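PDB 3KF6: protein ten1 from Schizosaccharomyces pombe, which binds single-stranded telomeric DNA and pairs with Stn1 in an Rpa2-Rpa3-like complex, and is required for telomere maintenance. Local coordinates for residues L9-D17 with L40-T48; D20-Q31 with K62-R73. All blocks are in the same frame, centred on the assembly; numbering follows the deposited sequence.

Contact 1 of 2, residues L9-D17 with L40-T48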
loop_
_atom_site.group_PDB
_atom_site.type_symbol
_atom_site.label_atom_id
_atom_site.label_comp_id
_atom_site.label_asym_id
_atom_site.label_seq_id
_atom_site.Cartn_x
_atom_site.Cartn_y
_atom_site.Cartn_z
ATOM N N LEU B 9 1.410 -4.564 7.521
ATOM C CA LEU B 9 0.387 -5.500 7.073
ATOM C C LEU B 9 0.434 -6.731 7.966
ATOM O O LEU B 9 1.409 -7.484 7.942
ATOM C CB LEU B 9 0.646 -5.881 5.615
ATOM C CG LEU B 9 -0.345 -6.826 4.941
ATOM C CD1 LEU B 9 -1.736 -6.194 4.905
ATOM C CD2 LEU B 9 0.149 -7.122 3.525
ATOM N N ILE B 10 -0.628 -6.944 8.740
ATOM C CA ILE B 10 -0.673 -8.068 9.675
ATOM C C ILE B 10 -2.038 -8.748 9.752
ATOM O O ILE B 10 -2.990 -8.337 9.101
ATOM C CB ILE B 10 -0.349 -7.593 11.095
ATOM C CG1 ILE B 10 -1.388 -6.555 11.530
ATOM C CG2 ILE B 10 1.045 -6.991 11.148
ATOM C CD1 ILE B 10 -1.269 -6.138 12.986
ATOM N N PHE B 11 -2.114 -9.800 10.563
ATOM C CA PHE B 11 -3.370 -10.498 10.784
ATOM C C PHE B 11 -3.907 -9.934 12.088
ATOM O O PHE B 11 -3.148 -9.385 12.887
ATOM C CB PHE B 11 -3.151 -12.006 10.956
ATOM C CG PHE B 11 -2.630 -12.688 9.732
ATOM C CD1 PHE B 11 -1.287 -13.035 9.637
ATOM C CD2 PHE B 11 -3.477 -12.977 8.669
ATOM C CE1 PHE B 11 -0.795 -13.665 8.495
ATOM C CE2 PHE B 11 -2.994 -13.605 7.524
ATOM C CZ PHE B 11 -1.649 -13.951 7.439
ATOM N N ILE B 12 -5.211 -10.055 12.307
ATOM C CA ILE B 12 -5.789 -9.545 13.537
ATOM C C ILE B 12 -5.134 -10.196 14.753
ATOM O O ILE B 12 -4.906 -9.534 15.767
ATOM C CB ILE B 12 -7.315 -9.771 13.565
ATOM C CG1 ILE B 12 -7.985 -8.769 12.614
ATOM C CG2 ILE B 12 -7.853 -9.613 14.992
ATOM C CD1 ILE B 12 -9.490 -8.912 12.523
ATOM N N ASN B 13 -4.810 -11.481 14.642
ATOM C CA ASN B 13 -4.183 -12.197 15.748
ATOM C C ASN B 13 -2.787 -11.682 16.105
ATOM O O ASN B 13 -2.200 -12.126 17.094
ATOM C CB ASN B 13 -4.115 -13.702 15.444
ATOM C CG ASN B 13 -3.252 -14.025 14.241
ATOM O OD1 ASN B 13 -2.088 -13.634 14.174
ATOM N ND2 ASN B 13 -3.819 -14.759 13.286
ATOM N N GLN B 14 -2.256 -10.753 15.314
ATOM C CA GLN B 14 -0.925 -10.202 15.575
ATOM C C GLN B 14 -0.978 -8.780 16.117
ATOM O O GLN B 14 0.047 -8.202 16.469
ATOM C CB GLN B 14 -0.075 -10.202 14.298
ATOM C CG GLN B 14 0.128 -11.562 13.662
ATOM C CD GLN B 14 0.851 -11.460 12.332
ATOM O OE1 GLN B 14 0.429 -10.715 11.444
ATOM N NE2 GLN B 14 1.943 -12.206 12.187
ATOM N N ILE B 15 -2.173 -8.205 16.181
ATOM C CA ILE B 15 -2.308 -6.840 16.663
ATOM C C ILE B 15 -1.707 -6.632 18.052
ATOM O O ILE B 15 -1.059 -5.617 18.301
ATOM C CB ILE B 15 -3.787 -6.400 16.666
ATOM C CG1 ILE B 15 -4.292 -6.327 15.222
ATOM C CG2 ILE B 15 -3.931 -5.044 17.341
ATOM C CD1 ILE B 15 -5.775 -6.027 15.092
ATOM N N ASN B 16 -1.914 -7.594 18.945
ATOM C CA ASN B 16 -1.391 -7.486 20.302
ATOM C C ASN B 16 0.118 -7.695 20.382
ATOM O O ASN B 16 0.706 -7.594 21.459
ATOM C CB ASN B 16 -2.108 -8.469 21.232
ATOM C CG ASN B 16 -3.580 -8.148 21.387
ATOM O OD1 ASN B 16 -3.964 -6.982 21.479
ATOM N ND2 ASN B 16 -4.414 -9.183 21.429
ATOM N N ASP B 17 0.742 -7.995 19.246
ATOM C CA ASP B 17 2.188 -8.179 19.200
ATOM C C ASP B 17 2.839 -6.862 18.795
ATOM O O ASP B 17 4.061 -6.725 18.836
ATOM C CB ASP B 17 2.583 -9.249 18.176
ATOM C CG ASP B 17 2.104 -10.631 18.555
ATOM O OD1 ASP B 17 2.251 -11.001 19.734
ATOM O OD2 ASP B 17 1.594 -11.354 17.672
ATOM N N LEU B 40 -14.321 -6.609 14.914
ATOM C CA LEU B 40 -13.932 -7.456 13.792
ATOM C C LEU B 40 -13.262 -8.724 14.282
ATOM O O LEU B 40 -12.540 -8.714 15.278
ATOM C CB LEU B 40 -12.966 -6.722 12.865
ATOM C CG LEU B 40 -13.482 -5.504 12.111
ATOM C CD1 LEU B 40 -12.376 -4.985 11.203
ATOM C CD2 LEU B 40 -14.697 -5.878 11.282
ATOM N N ILE B 41 -13.496 -9.818 13.569
ATOM C CA ILE B 41 -12.901 -11.087 13.947
ATOM C C ILE B 41 -12.260 -11.764 12.749
ATOM O O ILE B 41 -12.542 -11.435 11.598
ATOM C CB ILE B 41 -13.953 -12.061 14.525
ATOM C CG1 ILE B 41 -14.991 -12.399 13.452
ATOM C CG2 ILE B 41 -14.633 -11.439 15.742
ATOM C CD1 ILE B 41 -16.021 -13.423 13.890
ATOM N N ASP B 42 -11.378 -12.705 13.049
ATOM C CA ASP B 42 -10.704 -13.502 12.038
ATOM C C ASP B 42 -10.386 -14.795 12.772
ATOM O O ASP B 42 -9.440 -14.859 13.555
ATOM C CB ASP B 42 -9.427 -12.819 11.551
ATOM C CG ASP B 42 -8.797 -13.543 10.378
ATOM O OD1 ASP B 42 -9.498 -14.359 9.741
ATOM O OD2 ASP B 42 -7.609 -13.296 10.087
ATOM N N GLY B 43 -11.205 -15.812 12.537
ATOM C CA GLY B 43 -11.007 -17.073 13.224
ATOM C C GLY B 43 -11.358 -16.873 14.688
ATOM O O GLY B 43 -12.434 -16.365 15.011
ATOM N N SER B 44 -10.447 -17.256 15.576
ATOM C CA SER B 44 -10.674 -17.114 17.007
ATOM C C SER B 44 -10.194 -15.768 17.552
ATOM O O SER B 44 -10.353 -15.482 18.740
ATOM C CB SER B 44 -9.979 -18.253 17.758
ATOM O OG SER B 44 -8.604 -18.313 17.425
ATOM N N SER B 45 -9.614 -14.937 16.688
ATOM C CA SER B 45 -9.117 -13.631 17.117
ATOM C C SER B 45 -10.119 -12.522 16.850
ATOM O O SER B 45 -10.990 -12.647 15.994
ATOM C CB SER B 45 -7.813 -13.286 16.401
ATOM O OG SER B 45 -8.000 -13.236 14.995
ATOM N N SER B 46 -9.981 -11.430 17.587
ATOM C CA SER B 46 -10.870 -10.295 17.422
ATOM C C SER B 46 -10.189 -8.998 17.821
ATOM O O SER B 46 -9.151 -8.995 18.488
ATOM C CB SER B 46 -12.137 -10.489 18.259
ATOM O OG SER B 46 -11.825 -10.556 19.635
ATOM N N VAL B 47 -10.777 -7.891 17.393
ATOM C CA VAL B 47 -10.246 -6.578 17.716
ATOM C C VAL B 47 -11.379 -5.570 17.710
ATOM O O VAL B 47 -12.321 -5.677 16.919
ATOM C CB VAL B 47 -9.158 -6.131 16.700
ATOM C CG1 VAL B 47 -9.739 -6.060 15.308
ATOM C CG2 VAL B 47 -8.588 -4.778 17.101
ATOM N N THR B 48 -11.295 -4.604 18.615
ATOM C CA THR B 48 -12.293 -3.556 18.712
ATOM C C THR B 48 -11.773 -2.354 17.932
ATOM O O THR B 48 -10.686 -1.844 18.208
ATOM C CB THR B 48 -12.537 -3.169 20.183
ATOM O OG1 THR B 48 -13.232 -4.235 20.839
ATOM C CG2 THR B 48 -13.355 -1.888 20.276
HETATM O O HOH W 1 -6.773 -10.612 9.829
#
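The F11 ring and the D42 carboxylate meet obliquely, F11 CD2 lying 4.4 Å from D42 OD2; beyond the contact, the F11 side chain also touches R95, V98 and S99 of helix 91-103. The same D42 OD2 takes a hydrogen bond from a water at 2.8 Å, and that water accepts one from I12 N, giving a solvent-mediated polar link between the segments. I12 contributes the largest share of the buried surface. Its chain leaves with CG1 anti to the carbonyl carbon (chi1 -74°), which lays CD1 over the paired strands, 4.1 Å from L40 CB and 4.0 Å from V47 CG1, while the CG2 branch settles on the hydroxyl of S45, 3.6 Å from its OG. The receiving surface is the two-residue beta hairpin joining strands 37-42 and 45-50 of the OB fold; its type II' turn runs from D42 to S45, with G43 at positive phi (70°). Against it lies the loop between strands 8-9 and 23-34, whose I12 also touches F26 of strand 23-34. S45 OG sits between its own backbone N and carbonyl carbon and donates to D42 O at 2.6 Å, in the carbonyl plane on a lone pair; S45 N bonds the same oxygen. Three residues beyond I12, I15 and V47 cross at about a right angle, I15 CD1 reaching V47 CG2 at 3.7 Å.

Contact 2 of 2, residues D20-Q31 with K62-R73; sequences DGQKLRFLGCVQ and KHEWLNIVGRKR
C29 and W65 face each other across a non-hydrogen-bonded pair, with C29 CB above the centre of the indole's six-membered ring, 3.5 Å from its centroid. C29 SG lies over the same indole, 4.1 Å from the centroid of the five-membered ring, a sulfur-aromatic contact. W65 CG is anti to the carbonyl carbon (chi1 -71°), which swings the ring across strand 23-34; there L27 crosses it at about a right angle, L27 CG 3.5 Å from W65 CE3. A serine in place of W65 would remove the indole and is likely to leave C29 and L27 without their cover and open a gap beside L91 of helix 91-103.

F26 and I68, on the opposite face, run side by side, with I68 CB over the phenyl face toward its rim, 4.0 Å from the centroid. Beside them V30 CG2 meets L66 CD1 at 3.7 Å.

R25 and N67 are linked through two waters rather than directly, their guanidinium and amide planes 68° apart; R25 NH2 also pairs with E132 of the Stn1 chain. K23 lays CE over the R71 guanidinium, 3.7 Å from R71 NH2; D5 forms salt bridges with both side chains, and K23 NZ also donates to L2 O. At the far end K72 NZ donates to D20 OD1 at 2.6 Å, from the syn side but well out of the carboxylate plane, and D75 is its second acidic partner.

Paired backbone bonds at L24/G70, F26/I68 and G28/L66 establish the antiparallel register, and the 138° between the directions of these strand segments, well short of antiparallel, fits the strong twist and coil of an OB barrel. F26, L66 and I68 turn inward to V78 and I83 of strand 77-85 and L40 of strand 37-42, whereas L27 and W65 turn outward beneath helix 91-103.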
loop_
_atom_site.group_PDB
_atom_site.type_symbol
_atom_site.label_atom_id
_atom_site.label_comp_id
_atom_site.label_asym_id
_atom_site.label_seq_id
_atom_site.Cartn_x
_atom_site.Cartn_y
_atom_site.Cartn_z
ATOM N N ASP B 20 1.707 0.323 20.634
ATOM C CA ASP B 20 0.659 1.335 20.563
ATOM C C ASP B 20 1.147 2.529 19.744
ATOM O O ASP B 20 2.298 2.947 19.871
ATOM C CB ASP B 20 0.263 1.807 21.965
ATOM C CG ASP B 20 -0.318 0.695 22.817
ATOM O OD1 ASP B 20 -0.920 -0.242 22.253
ATOM O OD2 ASP B 20 -0.186 0.765 24.058
ATOM N N GLY B 21 0.266 3.070 18.907
ATOM C CA GLY B 21 0.612 4.211 18.077
ATOM C C GLY B 21 1.078 3.796 16.692
ATOM O O GLY B 21 1.192 4.612 15.782
ATOM N N GLN B 22 1.341 2.509 16.537
ATOM C CA GLN B 22 1.808 1.959 15.274
ATOM C C GLN B 22 0.664 1.851 14.267
ATOM O O GLN B 22 -0.439 1.430 14.618
ATOM C CB GLN B 22 2.407 0.589 15.557
ATOM C CG GLN B 22 3.049 -0.126 14.411
ATOM C CD GLN B 22 3.682 -1.411 14.888
ATOM O OE1 GLN B 22 4.638 -1.393 15.665
ATOM N NE2 GLN B 22 3.137 -2.537 14.451
ATOM N N LYS B 23 0.921 2.252 13.024
ATOM C CA LYS B 23 -0.103 2.164 11.982
ATOM C C LYS B 23 -0.154 0.725 11.491
ATOM O O LYS B 23 0.872 0.141 11.159
ATOM C CB LYS B 23 0.221 3.092 10.817
ATOM C CG LYS B 23 -0.827 3.048 9.702
ATOM C CD LYS B 23 -0.479 3.992 8.554
ATOM C CE LYS B 23 -0.516 5.449 8.983
ATOM N NZ LYS B 23 -0.148 6.374 7.872
ATOM N N LEU B 24 -1.361 0.165 11.426
ATOM C CA LEU B 24 -1.537 -1.224 11.021
ATOM C C LEU B 24 -2.579 -1.378 9.924
ATOM O O LEU B 24 -3.520 -0.597 9.846
ATOM C CB LEU B 24 -2.009 -2.057 12.217
ATOM C CG LEU B 24 -1.270 -1.908 13.548
ATOM C CD1 LEU B 24 -2.052 -2.624 14.651
ATOM C CD2 LEU B 24 0.132 -2.480 13.412
ATOM N N ARG B 25 -2.400 -2.384 9.080
ATOM C CA ARG B 25 -3.390 -2.675 8.051
ATOM C C ARG B 25 -3.772 -4.143 8.196
ATOM O O ARG B 25 -2.902 -5.016 8.254
ATOM C CB ARG B 25 -2.860 -2.420 6.635
ATOM C CG ARG B 25 -3.864 -2.920 5.601
ATOM C CD ARG B 25 -3.412 -2.756 4.170
ATOM N NE ARG B 25 -4.245 -3.564 3.281
ATOM C CZ ARG B 25 -4.235 -3.465 1.955
ATOM N NH1 ARG B 25 -3.437 -2.586 1.356
ATOM N NH2 ARG B 25 -5.021 -4.249 1.229
ATOM N N PHE B 26 -5.072 -4.416 8.269
ATOM C CA PHE B 26 -5.540 -5.786 8.413
ATOM C C PHE B 26 -6.949 -5.970 7.869
ATOM O O PHE B 26 -7.685 -5.000 7.660
ATOM C CB PHE B 26 -5.498 -6.218 9.887
ATOM C CG PHE B 26 -6.237 -5.297 10.813
ATOM C CD1 PHE B 26 -5.604 -4.196 11.372
ATOM C CD2 PHE B 26 -7.577 -5.527 11.117
ATOM C CE1 PHE B 26 -6.293 -3.330 12.225
ATOM C CE2 PHE B 26 -8.275 -4.665 11.965
ATOM C CZ PHE B 26 -7.631 -3.568 12.518
ATOM N N LEU B 27 -7.308 -7.229 7.646
ATOM C CA LEU B 27 -8.619 -7.596 7.132
ATOM C C LEU B 27 -9.398 -8.252 8.266
ATOM O O LEU B 27 -8.846 -9.038 9.036
ATOM C CB LEU B 27 -8.442 -8.571 5.962
ATOM C CG LEU B 27 -9.682 -9.179 5.314
ATOM C CD1 LEU B 27 -10.521 -8.093 4.666
ATOM C CD2 LEU B 27 -9.246 -10.206 4.275
ATOM N N GLY B 28 -10.682 -7.929 8.372
ATOM C CA GLY B 28 -11.487 -8.507 9.432
ATOM C C GLY B 28 -12.932 -8.695 9.025
ATOM O O GLY B 28 -13.422 -8.034 8.104
ATOM N N CYS B 29 -13.613 -9.598 9.725
ATOM C CA CYS B 29 -15.010 -9.909 9.454
ATOM C C CYS B 29 -15.910 -9.237 10.495
ATOM O O CYS B 29 -15.689 -9.378 11.701
ATOM C CB CYS B 29 -15.195 -11.425 9.487
ATOM S SG CYS B 29 -16.825 -11.970 9.010
ATOM N N VAL B 30 -16.928 -8.519 10.029
ATOM C CA VAL B 30 -17.817 -7.807 10.942
ATOM C C VAL B 30 -18.628 -8.710 11.864
ATOM O O VAL B 30 -19.407 -9.547 11.410
ATOM C CB VAL B 30 -18.790 -6.881 10.175
ATOM C CG1 VAL B 30 -19.708 -6.165 11.154
ATOM C CG2 VAL B 30 -18.003 -5.858 9.374
ATOM N N GLN B 31 -18.431 -8.538 13.166
ATOM C CA GLN B 31 -19.165 -9.324 14.152
ATOM C C GLN B 31 -20.287 -8.464 14.728
ATOM O O GLN B 31 -21.386 -8.958 14.998
ATOM C CB GLN B 31 -18.234 -9.785 15.276
ATOM C CG GLN B 31 -18.922 -10.648 16.333
ATOM C CD GLN B 31 -19.642 -11.840 15.729
ATOM O OE1 GLN B 31 -19.071 -12.591 14.936
ATOM N NE2 GLN B 31 -20.903 -12.024 16.110
ATOM N N LYS B 62 -23.502 -7.616 8.694
ATOM C CA LYS B 62 -22.830 -8.557 9.575
ATOM C C LYS B 62 -22.136 -9.627 8.745
ATOM O O LYS B 62 -22.672 -10.099 7.739
ATOM C CB LYS B 62 -23.831 -9.211 10.536
ATOM C CG LYS B 62 -23.173 -10.136 11.556
ATOM C CD LYS B 62 -24.159 -10.673 12.587
ATOM C CE LYS B 62 -23.444 -11.585 13.581
ATOM N NZ LYS B 62 -24.354 -12.163 14.610
ATOM N N HIS B 63 -20.931 -9.990 9.169
ATOM C CA HIS B 63 -20.127 -11.006 8.504
ATOM C C HIS B 63 -19.447 -10.564 7.211
ATOM O O HIS B 63 -18.805 -11.376 6.545
ATOM C CB HIS B 63 -20.962 -12.264 8.244
ATOM C CG HIS B 63 -21.408 -12.956 9.495
ATOM N ND1 HIS B 63 -20.526 -13.369 10.468
ATOM C CD2 HIS B 63 -22.642 -13.303 9.931
ATOM C CE1 HIS B 63 -21.197 -13.942 11.453
ATOM N NE2 HIS B 63 -22.483 -13.914 11.151
ATOM N N GLU B 64 -19.573 -9.293 6.845
ATOM C CA GLU B 64 -18.897 -8.846 5.634
ATOM C C GLU B 64 -17.442 -8.557 5.994
ATOM O O GLU B 64 -17.121 -8.274 7.156
ATOM C CB GLU B 64 -19.561 -7.604 5.036
ATOM C CG GLU B 64 -19.297 -6.294 5.747
ATOM C CD GLU B 64 -19.755 -5.116 4.909
ATOM O OE1 GLU B 64 -19.159 -4.899 3.835
ATOM O OE2 GLU B 64 -20.709 -4.417 5.307
ATOM N N TRP B 65 -16.562 -8.648 5.004
ATOM C CA TRP B 65 -15.142 -8.426 5.237
ATOM C C TRP B 65 -14.691 -7.017 4.881
ATOM O O TRP B 65 -15.047 -6.483 3.828
ATOM C CB TRP B 65 -14.322 -9.467 4.472
ATOM C CG TRP B 65 -14.438 -10.849 5.071
ATOM C CD1 TRP B 65 -15.427 -11.766 4.851
ATOM C CD2 TRP B 65 -13.543 -11.443 6.019
ATOM N NE1 TRP B 65 -15.202 -12.896 5.604
ATOM C CE2 TRP B 65 -14.052 -12.723 6.331
ATOM C CE3 TRP B 65 -12.360 -11.015 6.636
ATOM C CZ2 TRP B 65 -13.418 -13.581 7.236
ATOM C CZ3 TRP B 65 -11.728 -11.868 7.538
ATOM C CH2 TRP B 65 -12.261 -13.138 7.828
ATOM N N LEU B 66 -13.900 -6.427 5.773
ATOM C CA LEU B 66 -13.406 -5.067 5.595
ATOM C C LEU B 66 -11.895 -4.953 5.717
ATOM O O LEU B 66 -11.279 -5.668 6.505
ATOM C CB LEU B 66 -14.013 -4.152 6.662
ATOM C CG LEU B 66 -15.535 -4.029 6.731
ATOM C CD1 LEU B 66 -15.911 -3.162 7.930
ATOM C CD2 LEU B 66 -16.056 -3.419 5.435
ATOM N N ASN B 67 -11.312 -4.059 4.925
ATOM C CA ASN B 67 -9.876 -3.781 5.010
ATOM C C ASN B 67 -9.801 -2.557 5.917
ATOM O O ASN B 67 -10.544 -1.592 5.731
ATOM C CB ASN B 67 -9.274 -3.432 3.647
ATOM C CG ASN B 67 -8.935 -4.654 2.825
ATOM O OD1 ASN B 67 -8.348 -5.617 3.325
ATOM N ND2 ASN B 67 -9.287 -4.618 1.547
ATOM N N ILE B 68 -8.894 -2.595 6.886
ATOM C CA ILE B 68 -8.749 -1.514 7.847
ATOM C C ILE B 68 -7.326 -0.985 7.924
ATOM O O ILE B 68 -6.378 -1.757 7.910
ATOM C CB ILE B 68 -9.101 -2.005 9.285
ATOM C CG1 ILE B 68 -10.563 -2.449 9.355
ATOM C CG2 ILE B 68 -8.827 -0.906 10.311
ATOM C CD1 ILE B 68 -11.553 -1.329 9.183
ATOM N N VAL B 69 -7.193 0.336 7.973
ATOM C CA VAL B 69 -5.897 0.965 8.190
ATOM C C VAL B 69 -6.171 1.830 9.409
ATOM O O VAL B 69 -7.113 2.623 9.410
ATOM C CB VAL B 69 -5.435 1.869 7.036
ATOM C CG1 VAL B 69 -4.142 2.597 7.451
ATOM C CG2 VAL B 69 -5.174 1.038 5.796
ATOM N N GLY B 70 -5.381 1.655 10.461
ATOM C CA GLY B 70 -5.588 2.450 11.654
ATOM C C GLY B 70 -4.390 2.385 12.569
ATOM O O GLY B 70 -3.376 1.785 12.222
ATOM N N ARG B 71 -4.501 3.008 13.736
ATOM C CA ARG B 71 -3.413 3.005 14.708
ATOM C C ARG B 71 -3.824 2.268 15.970
ATOM O O ARG B 71 -4.944 2.432 16.460
ATOM C CB ARG B 71 -3.013 4.434 15.083
ATOM C CG ARG B 71 -2.355 5.220 13.980
ATOM C CD ARG B 71 -1.791 6.536 14.515
ATOM N NE ARG B 71 -1.245 7.336 13.429
ATOM C CZ ARG B 71 -0.128 7.040 12.773
ATOM N NH1 ARG B 71 0.574 5.963 13.101
ATOM N NH2 ARG B 71 0.267 7.807 11.768
ATOM N N LYS B 72 -2.915 1.457 16.497
ATOM C CA LYS B 72 -3.190 0.712 17.716
ATOM C C LYS B 72 -3.242 1.686 18.890
ATOM O O LYS B 72 -2.303 2.454 19.106
ATOM C CB LYS B 72 -2.098 -0.337 17.949
ATOM C CG LYS B 72 -2.275 -1.178 19.206
ATOM C CD LYS B 72 -1.329 -2.374 19.179
ATOM C CE LYS B 72 -1.515 -3.291 20.379
ATOM N NZ LYS B 72 -0.929 -2.714 21.616
ATOM N N ARG B 73 -4.345 1.656 19.634
ATOM C CA ARG B 73 -4.528 2.528 20.795
ATOM C C ARG B 73 -3.927 1.845 22.020
ATOM O O ARG B 73 -3.203 2.459 22.805
ATOM C CB ARG B 73 -6.019 2.791 21.022
ATOM C CG ARG B 73 -6.324 3.630 22.250
ATOM C CD ARG B 73 -7.807 3.596 22.595
ATOM N NE ARG B 73 -8.646 4.183 21.555
ATOM C CZ ARG B 73 -9.969 4.284 21.637
ATOM N NH1 ARG B 73 -10.603 3.836 22.714
ATOM N NH2 ARG B 73 -10.659 4.837 20.650
HETATM O O HOH W 2 -5.691 -5.742 4.368
HETATM O O HOH W 3 -6.267 -6.736 1.117
#

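Both contacts build the same OB barrel and share strand neighbours: I41 O lies 2.8 Å from C29 N, a probable hydrogen bond between strands 37-42 and 23-34. Both are partly buried. Contact 2 runs through the middle of the barrel, its centre about 1 Å from that of the chain, with exposed ends such as D20 and K62, and buries 1369 Å² through a continuous backbone ladder. Contact 1, about 8 Å from the chain centre, buries 344 Å² by apolar packing and one bridging water; I12, I15 and V47 are buried, N13 exposed. Charged groups concentrate in contact 2, which reaches Stn1 through K23, R25 and V69; in contact 1, L9 alone does, at W136 of the Stn1 chain.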